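Local atomic coordinates of undecaprenyl-diphosphooligosaccharide--protein glycotransferase (Campylobacter jejuni, PDB entry 3AAG), a protein that transfers a preassembled heptasaccharide from an undecaprenyl diphosphate carrier to asparagine side chains of target proteins. Residues W36-P41 and S147-T152; N78-S83 and R136-Y141. All blocks are in the same frame, centred on the assembly; numbering follows the deposited sequence.

Contact 1. Residues W36-P41 and S147-T152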
ATOM      1  N   TRP A  36      -2.887 -10.185   3.760  1.00  2.00           N
ATOM      2  CA  TRP A  36      -3.396 -11.389   4.418  1.00  2.00           C
ATOM      3  C   TRP A  36      -2.681 -11.719   5.726  1.00  2.08           C
ATOM      4  O   TRP A  36      -3.243 -12.383   6.595  1.00  2.14           O
ATOM      5  CB  TRP A  36      -3.365 -12.593   3.473  1.00  2.00           C
ATOM      6  CG  TRP A  36      -1.987 -13.106   3.179  1.00  2.00           C
ATOM      7  CD1 TRP A  36      -1.221 -12.816   2.088  1.00  2.00           C
ATOM      8  CD2 TRP A  36      -1.215 -14.006   3.982  1.00  2.00           C
ATOM      9  NE1 TRP A  36      -0.021 -13.474   2.163  1.00  2.00           N
ATOM     10  CE2 TRP A  36       0.010 -14.214   3.316  1.00  2.00           C
ATOM     11  CE3 TRP A  36      -1.438 -14.656   5.200  1.00  2.00           C
ATOM     12  CZ2 TRP A  36       1.008 -15.042   3.827  1.00  2.00           C
ATOM     13  CZ3 TRP A  36      -0.445 -15.481   5.706  1.00  2.00           C
ATOM     14  CH2 TRP A  36       0.761 -15.665   5.020  1.00  2.00           C
ATOM     15  N   ASP A  37      -1.443 -11.253   5.863  1.00  2.29           N
ATOM     16  CA  ASP A  37      -0.681 -11.454   7.093  1.00  2.58           C
ATOM     17  C   ASP A  37      -1.402 -10.873   8.305  1.00  2.38           C
ATOM     18  O   ASP A  37      -1.108 -11.234   9.442  1.00  2.42           O
ATOM     19  CB  ASP A  37       0.710 -10.829   6.974  1.00  2.93           C
ATOM     20  CG  ASP A  37       1.664 -11.678   6.154  1.00  4.20           C
ATOM     21  OD1 ASP A  37       2.889 -11.601   6.395  1.00  5.00           O
ATOM     22  OD2 ASP A  37       1.187 -12.424   5.269  1.00  5.84           O
ATOM     23  N   TYR A  38      -2.345  -9.971   8.060  1.00  2.18           N
ATOM     24  CA  TYR A  38      -3.067  -9.323   9.146  1.00  2.07           C
ATOM     25  C   TYR A  38      -4.532  -9.737   9.137  1.00  2.00           C
ATOM     26  O   TYR A  38      -5.324  -9.282   9.962  1.00  2.00           O
ATOM     27  CB  TYR A  38      -2.934  -7.803   9.039  1.00  2.07           C
ATOM     28  CG  TYR A  38      -1.572  -7.352   8.560  1.00  2.55           C
ATOM     29  CD1 TYR A  38      -0.416  -7.730   9.234  1.00  2.73           C
ATOM     30  CD2 TYR A  38      -1.440  -6.552   7.433  1.00  2.76           C
ATOM     31  CE1 TYR A  38       0.830  -7.321   8.800  1.00  2.88           C
ATOM     32  CE2 TYR A  38      -0.196  -6.138   6.992  1.00  2.82           C
ATOM     33  CZ  TYR A  38       0.934  -6.527   7.676  1.00  3.13           C
ATOM     34  OH  TYR A  38       2.173  -6.115   7.234  1.00  3.66           O
ATOM     35  N   GLY A  39      -4.884 -10.609   8.199  1.00  2.00           N
ATOM     36  CA  GLY A  39      -6.252 -11.093   8.083  1.00  2.00           C
ATOM     37  C   GLY A  39      -6.820 -11.569   9.407  1.00  2.00           C
ATOM     38  O   GLY A  39      -7.898 -11.146   9.818  1.00  2.00           O
ATOM     39  N   TYR A  40      -6.093 -12.455  10.079  1.00  2.00           N
ATOM     40  CA  TYR A  40      -6.590 -13.041  11.317  1.00  2.00           C
ATOM     41  C   TYR A  40      -6.654 -12.036  12.464  1.00  2.00           C
ATOM     42  O   TYR A  40      -7.698 -11.884  13.098  1.00  2.00           O
ATOM     43  CB  TYR A  40      -5.783 -14.280  11.704  1.00  2.00           C
ATOM     44  CG  TYR A  40      -6.159 -15.498  10.894  1.00  2.00           C
ATOM     45  CD1 TYR A  40      -5.200 -16.212  10.186  1.00  2.00           C
ATOM     46  CD2 TYR A  40      -7.479 -15.923  10.820  1.00  2.00           C
ATOM     47  CE1 TYR A  40      -5.546 -17.324   9.437  1.00  2.00           C
ATOM     48  CE2 TYR A  40      -7.833 -17.029  10.076  1.00  2.00           C
ATOM     49  CZ  TYR A  40      -6.863 -17.726   9.387  1.00  2.00           C
ATOM     50  OH  TYR A  40      -7.217 -18.829   8.647  1.00  2.00           O
ATOM     51  N   PRO A  41      -5.540 -11.338  12.734  1.00  2.00           N
ATOM     52  CA  PRO A  41      -5.568 -10.317  13.772  1.00  2.00           C
ATOM     53  C   PRO A  41      -6.774  -9.395  13.620  1.00  2.00           C
ATOM     54  O   PRO A  41      -7.485  -9.140  14.593  1.00  2.00           O
ATOM     55  CB  PRO A  41      -4.271  -9.547  13.533  1.00  2.00           C
ATOM     56  CG  PRO A  41      -3.352 -10.555  12.949  1.00  2.00           C
ATOM     57  CD  PRO A  41      -4.210 -11.468  12.115  1.00  2.00           C
ATOM     58  N   SER A 147       5.773  -2.092   5.216  1.00  9.34           N
ATOM     59  CA  SER A 147       6.896  -1.670   4.384  1.00  9.06           C
ATOM     60  C   SER A 147       7.885  -2.812   4.141  1.00  8.83           C
ATOM     61  O   SER A 147       8.382  -2.986   3.030  1.00  8.85           O
ATOM     62  CB  SER A 147       7.613  -0.472   5.012  1.00  8.97           C
ATOM     63  OG  SER A 147       8.117  -0.797   6.296  1.00  8.79           O
ATOM     64  N   LEU A 148       8.166  -3.589   5.183  1.00  8.50           N
ATOM     65  CA  LEU A 148       9.163  -4.650   5.087  1.00  8.24           C
ATOM     66  C   LEU A 148       8.739  -5.755   4.127  1.00  8.16           C
ATOM     67  O   LEU A 148       9.554  -6.588   3.737  1.00  8.21           O
ATOM     68  CB  LEU A 148       9.456  -5.248   6.464  1.00  8.15           C
ATOM     69  CG  LEU A 148      10.191  -4.358   7.467  1.00  7.88           C
ATOM     70  CD1 LEU A 148      10.401  -5.104   8.770  1.00  7.57           C
ATOM     71  CD2 LEU A 148      11.517  -3.875   6.898  1.00  7.57           C
ATOM     72  N   ILE A 149       7.462  -5.764   3.755  1.00  8.07           N
ATOM     73  CA  ILE A 149       6.925  -6.826   2.907  1.00  7.87           C
ATOM     74  C   ILE A 149       6.188  -6.267   1.696  1.00  7.89           C
ATOM     75  O   ILE A 149       5.690  -7.023   0.863  1.00  7.88           O
ATOM     76  CB  ILE A 149       5.967  -7.753   3.682  1.00  7.81           C
ATOM     77  CG1 ILE A 149       4.867  -6.937   4.366  1.00  7.96           C
ATOM     78  CG2 ILE A 149       6.735  -8.596   4.687  1.00  7.57           C
ATOM     79  CD1 ILE A 149       3.561  -7.681   4.509  1.00  7.59           C
ATOM     80  N   PHE A 150       6.122  -4.943   1.603  1.00  7.99           N
ATOM     81  CA  PHE A 150       5.299  -4.290   0.590  1.00  8.22           C
ATOM     82  C   PHE A 150       5.702  -4.692  -0.825  1.00  8.32           C
ATOM     83  O   PHE A 150       4.865  -4.754  -1.726  1.00  8.35           O
ATOM     84  CB  PHE A 150       5.355  -2.769   0.745  1.00  8.20           C
ATOM     85  CG  PHE A 150       4.303  -2.044  -0.045  1.00  8.49           C
ATOM     86  CD1 PHE A 150       2.957  -2.291   0.180  1.00  8.71           C
ATOM     87  CD2 PHE A 150       4.658  -1.119  -1.016  1.00  8.59           C
ATOM     88  CE1 PHE A 150       1.981  -1.628  -0.547  1.00  8.92           C
ATOM     89  CE2 PHE A 150       3.689  -0.451  -1.746  1.00  8.89           C
ATOM     90  CZ  PHE A 150       2.347  -0.706  -1.511  1.00  8.96           C
ATOM     91  N   SER A 151       6.986  -4.964  -1.018  1.00  8.51           N
ATOM     92  CA  SER A 151       7.473  -5.454  -2.299  1.00  8.77           C
ATOM     93  C   SER A 151       6.678  -6.676  -2.739  1.00  8.97           C
ATOM     94  O   SER A 151       6.251  -6.773  -3.891  1.00  9.08           O
ATOM     95  CB  SER A 151       8.957  -5.804  -2.205  1.00  8.74           C
ATOM     96  OG  SER A 151       9.524  -5.943  -3.495  1.00  9.01           O
ATOM     97  N   THR A 152       6.484  -7.610  -1.814  1.00  9.16           N
ATOM     98  CA  THR A 152       5.721  -8.816  -2.097  1.00  9.34           C
ATOM     99  C   THR A 152       4.240  -8.505  -2.248  1.00  9.61           C
ATOM    100  O   THR A 152       3.554  -9.103  -3.076  1.00  9.72           O
ATOM    101  CB  THR A 152       5.901  -9.869  -0.992  1.00  9.33           C
ATOM    102  OG1 THR A 152       7.216 -10.433  -1.079  1.00  9.34           O
ATOM    103  CG2 THR A 152       4.871 -10.976  -1.142  1.00  9.23           C
TER
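Tyr-38, in a 3-10 turn pinned by the 2.9 Å bond from Gly-39 N to Trp-36 O, reaches Ile-149 with its hydroxyl end: Tyr-38 OH lies 3.4 Å from Ile-149 CD1 and somewhat farther from CG1. The two side chains meet head-on from either segment, and Ile-149 CD1 meets the phenol ring obliquely, 4.3 Å from Tyr-38 CZ. Across this small interface the touch is van der Waals. Ile-149 puts CG1 between its own backbone N and carbonyl carbon (chi1 54°), which carries CD1 out to the tyrosine from the N-cap position of helix 150-155. Asp-37 borders the same methyl more loosely, Asp-37 OD1 4.4 Å from Ile-149 CD1, and wedges between two aromatics: CB sits over one face of the Tyr-38 ring, off-centre and near its edge, while CG stands 4.0 Å above the centre of the Trp-36 ring. Trp-36 in turn stacks with His-57, and Tyr-38 also packs on Arg-145 and Met-146. Here the WWDYG motif faces the MI motif in the periplasmic C-terminal domain; as in related oligosaccharyltransferases, the pair probably lines the pocket for the +2 Ser/Thr of the acceptor sequon.

Contact 2. Residues N78-S83 and R136-Y141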
ATOM      1  N   ASN A  78     -11.799   2.669  -5.789  1.00 10.21           N
ATOM      2  CA  ASN A  78     -12.794   1.976  -6.597  1.00 10.45           C
ATOM      3  C   ASN A  78     -12.742   0.459  -6.442  1.00 10.63           C
ATOM      4  O   ASN A  78     -13.774  -0.186  -6.249  1.00 10.63           O
ATOM      5  CB  ASN A  78     -12.663   2.371  -8.068  1.00 10.45           C
ATOM      6  CG  ASN A  78     -13.101   3.798  -8.326  1.00 10.72           C
ATOM      7  OD1 ASN A  78     -13.762   4.415  -7.490  1.00 11.16           O
ATOM      8  ND2 ASN A  78     -12.733   4.333  -9.485  1.00 10.82           N
HETATM    9  N   MSE A  79     -11.542  -0.108  -6.530  1.00 10.85           N
HETATM   10  CA  MSE A  79     -11.365  -1.545  -6.342  1.00 11.11           C
HETATM   11  C   MSE A  79     -11.853  -1.981  -4.966  1.00 10.72           C
HETATM   12  O   MSE A  79     -12.533  -2.998  -4.831  1.00 10.63           O
HETATM   13  CB  MSE A  79      -9.899  -1.937  -6.526  1.00 11.51           C
HETATM   14  CG  MSE A  79      -9.601  -2.610  -7.853  1.00 13.50           C
HETATM   15 SE   MSE A  79     -10.687  -4.204  -8.138  1.00 18.66          SE
HETATM   16  CE  MSE A  79     -12.150  -3.784  -6.917  1.00 17.05           C
ATOM     17  N   ALA A  80     -11.502  -1.205  -3.947  1.00 10.44           N
ATOM     18  CA  ALA A  80     -11.974  -1.469  -2.599  1.00 10.17           C
ATOM     19  C   ALA A  80     -13.471  -1.749  -2.627  1.00  9.99           C
ATOM     20  O   ALA A  80     -13.935  -2.761  -2.101  1.00 10.01           O
ATOM     21  CB  ALA A  80     -11.663  -0.289  -1.686  1.00 10.12           C
ATOM     22  N   ARG A  81     -14.221  -0.849  -3.255  1.00  9.66           N
ATOM     23  CA  ARG A  81     -15.667  -0.992  -3.346  1.00  9.43           C
ATOM     24  C   ARG A  81     -16.060  -2.184  -4.210  1.00  9.52           C
ATOM     25  O   ARG A  81     -16.937  -2.964  -3.841  1.00  9.66           O
ATOM     26  CB  ARG A  81     -16.300   0.284  -3.898  1.00  9.36           C
ATOM     27  CG  ARG A  81     -17.814   0.233  -3.972  1.00  8.73           C
ATOM     28  CD  ARG A  81     -18.407  -0.320  -2.689  1.00  7.68           C
ATOM     29  NE  ARG A  81     -18.398   0.666  -1.613  1.00  7.10           N
ATOM     30  CZ  ARG A  81     -18.875   0.442  -0.392  1.00  7.29           C
ATOM     31  NH1 ARG A  81     -19.404  -0.737  -0.090  1.00  7.46           N
ATOM     32  NH2 ARG A  81     -18.827   1.394   0.526  1.00  7.29           N
ATOM     33  N   LEU A  82     -15.412  -2.322  -5.361  1.00  9.47           N
ATOM     34  CA  LEU A  82     -15.755  -3.387  -6.295  1.00  9.45           C
ATOM     35  C   LEU A  82     -15.462  -4.764  -5.710  1.00  9.53           C
ATOM     36  O   LEU A  82     -16.336  -5.630  -5.677  1.00  9.55           O
ATOM     37  CB  LEU A  82     -15.020  -3.204  -7.624  1.00  9.47           C
ATOM     38  CG  LEU A  82     -15.483  -2.039  -8.505  1.00  9.38           C
ATOM     39  CD1 LEU A  82     -14.964  -2.202  -9.926  1.00  9.15           C
ATOM     40  CD2 LEU A  82     -17.000  -1.922  -8.497  1.00  8.87           C
ATOM     41  N   SER A  83     -14.233  -4.964  -5.246  1.00  9.62           N
ATOM     42  CA  SER A  83     -13.820  -6.271  -4.751  1.00  9.83           C
ATOM     43  C   SER A  83     -14.666  -6.709  -3.558  1.00 10.03           C
ATOM     44  O   SER A  83     -15.075  -7.868  -3.467  1.00  9.94           O
ATOM     45  CB  SER A  83     -12.339  -6.259  -4.374  1.00  9.76           C
ATOM     46  OG  SER A  83     -12.104  -5.398  -3.275  1.00 10.20           O
ATOM     47  N   ARG A 136     -22.311  -1.949   2.599  1.00 17.12           N
ATOM     48  CA  ARG A 136     -21.545  -2.037   3.836  1.00 16.05           C
ATOM     49  C   ARG A 136     -20.404  -1.028   3.846  1.00 15.31           C
ATOM     50  O   ARG A 136     -20.010  -0.514   2.801  1.00 15.27           O
ATOM     51  CB  ARG A 136     -20.989  -3.449   4.013  1.00 16.05           C
ATOM     52  CG  ARG A 136     -20.269  -3.980   2.787  1.00 15.89           C
ATOM     53  CD  ARG A 136     -19.580  -5.298   3.085  1.00 16.11           C
ATOM     54  NE  ARG A 136     -20.462  -6.219   3.794  1.00 16.36           N
ATOM     55  CZ  ARG A 136     -21.605  -6.686   3.299  1.00 16.21           C
ATOM     56  NH1 ARG A 136     -22.004  -6.316   2.090  1.00 15.97           N
ATOM     57  NH2 ARG A 136     -22.348  -7.522   4.012  1.00 15.88           N
ATOM     58  N   ASP A 137     -19.873  -0.753   5.032  1.00 14.35           N
ATOM     59  CA  ASP A 137     -18.708   0.114   5.159  1.00 13.54           C
ATOM     60  C   ASP A 137     -17.417  -0.637   4.849  1.00 12.88           C
ATOM     61  O   ASP A 137     -17.352  -1.859   4.975  1.00 12.74           O
ATOM     62  CB  ASP A 137     -18.644   0.727   6.558  1.00 13.61           C
ATOM     63  CG  ASP A 137     -19.571   1.914   6.714  1.00 13.83           C
ATOM     64  OD1 ASP A 137     -20.025   2.454   5.683  1.00 14.00           O
ATOM     65  OD2 ASP A 137     -19.844   2.308   7.867  1.00 14.04           O
ATOM     66  N   ILE A 138     -16.393   0.106   4.438  1.00 12.11           N
ATOM     67  CA  ILE A 138     -15.093  -0.471   4.121  1.00 11.38           C
ATOM     68  C   ILE A 138     -13.979   0.365   4.743  1.00 11.00           C
ATOM     69  O   ILE A 138     -14.041   1.595   4.743  1.00 10.88           O
ATOM     70  CB  ILE A 138     -14.859  -0.537   2.601  1.00 11.39           C
ATOM     71  CG1 ILE A 138     -15.915  -1.419   1.933  1.00 11.50           C
ATOM     72  CG2 ILE A 138     -13.461  -1.052   2.297  1.00 11.22           C
ATOM     73  CD1 ILE A 138     -15.728  -1.567   0.436  1.00 11.32           C
ATOM     74  N   TYR A 139     -12.960  -0.308   5.268  1.00 10.51           N
ATOM     75  CA  TYR A 139     -11.813   0.377   5.851  1.00  9.98           C
ATOM     76  C   TYR A 139     -10.505  -0.154   5.277  1.00  9.91           C
ATOM     77  O   TYR A 139     -10.363  -1.353   5.040  1.00  9.83           O
ATOM     78  CB  TYR A 139     -11.811   0.221   7.369  1.00  9.76           C
ATOM     79  CG  TYR A 139     -13.084   0.683   8.038  1.00  9.22           C
ATOM     80  CD1 TYR A 139     -14.247  -0.073   7.964  1.00  8.55           C
ATOM     81  CD2 TYR A 139     -13.122   1.872   8.752  1.00  8.70           C
ATOM     82  CE1 TYR A 139     -15.409   0.346   8.578  1.00  8.11           C
ATOM     83  CE2 TYR A 139     -14.279   2.298   9.367  1.00  8.30           C
ATOM     84  CZ  TYR A 139     -15.419   1.532   9.279  1.00  8.24           C
ATOM     85  OH  TYR A 139     -16.573   1.961   9.893  1.00  8.67           O
ATOM     86  N   LEU A 140      -9.553   0.747   5.057  1.00  9.81           N
ATOM     87  CA  LEU A 140      -8.187   0.356   4.743  1.00  9.73           C
ATOM     88  C   LEU A 140      -7.337   0.324   6.003  1.00  9.69           C
ATOM     89  O   LEU A 140      -7.349   1.268   6.795  1.00  9.73           O
ATOM     90  CB  LEU A 140      -7.571   1.320   3.730  1.00  9.77           C
ATOM     91  CG  LEU A 140      -7.992   1.133   2.274  1.00 10.01           C
ATOM     92  CD1 LEU A 140      -9.491   1.352   2.128  1.00 10.54           C
ATOM     93  CD2 LEU A 140      -7.219   2.090   1.381  1.00 10.77           C
ATOM     94  N   TYR A 141      -6.600  -0.765   6.181  1.00  9.69           N
ATOM     95  CA  TYR A 141      -5.639  -0.875   7.271  1.00  9.64           C
ATOM     96  C   TYR A 141      -4.224  -0.929   6.710  1.00  9.69           C
ATOM     97  O   TYR A 141      -3.889  -1.822   5.937  1.00  9.61           O
ATOM     98  CB  TYR A 141      -5.930  -2.125   8.102  1.00  9.53           C
ATOM     99  CG  TYR A 141      -4.993  -2.331   9.268  1.00  9.23           C
ATOM    100  CD1 TYR A 141      -4.905  -1.395  10.288  1.00  9.23           C
ATOM    101  CD2 TYR A 141      -4.203  -3.470   9.353  1.00  8.88           C
ATOM    102  CE1 TYR A 141      -4.053  -1.584  11.361  1.00  8.81           C
ATOM    103  CE2 TYR A 141      -3.349  -3.667  10.421  1.00  8.69           C
ATOM    104  CZ  TYR A 141      -3.279  -2.723  11.420  1.00  8.60           C
ATOM    105  OH  TYR A 141      -2.428  -2.917  12.482  1.00  8.79           O
TER
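One face of helix 73-87 packs against residues 136-141, which include strand 138-140, the backbones coming closest at Ala-80 and Ile-138 with their CA atoms 7.5 Å apart. Arg-81 spans the gap and grips one backbone oxygen with both terminal nitrogens: NH1 lies 3.0 Å from Arg-136 O and NH2 3.2 Å from Arg-136 O. The carbonyl sits at the end of the guanidinium, in its plane; the NH1 bond is the straighter of the two (N-H...O 155°), and NH2 lies almost straight out from the carbonyl. Bends at chi2 and chi3 (46° and 77°) bring the guanidinium round to this oxygen. Ile-138 closes the same group from above, CD1 standing 3.7 Å over its centre, so the planar cation has a methyl on one face and a carbonyl at its edge. On the other branch of the isoleucine, Ile-138 CG2 packs 4.4 Å from Ala-80 CB. Strand 138-140 pairs in parallel with strand 31-33, and helix 73-87 belongs to the long connection between them, which holds several helices joined by loops, a crossover of beta-alpha-beta type within the STT3/PglB core domain. Ile-138 touches Val-33 of the neighbouring strand and Val-84 of the helix. The guanidinium of Arg-81 is further tied by a salt bridge from NH1 to Glu-85 and by a hydrogen bond from NH2 to the backbone oxygen of Ile-291, at the C-terminal end of the chain. Arg-136 turns its own guanidinium to other partners, NE to Glu-29 O and NH2 to Glu-88; its side chain comes to about 5 Å from the calcium ion bound by Glu-29 and Thr-135.

From the N terminus, strand 31-33 leads directly into residues 36-41, the first half of contact 1. The chain then runs through helix 63-67 to helix 73-87, whose residues 78-83 open contact 2, and after 52 intervening residues strand 138-140 returns to close that loop. Residues 147-152 follow soon after and close contact 1 across 105 residues, so contact 2 is nested inside contact 1. The centres of the two contacts lie about 17 Å apart and they do not touch. Contact 2 ties helix 73-87 to the small parallel sheet, whereas contact 1 brings together the segments that follow its two strands, at the probable acceptor-binding side.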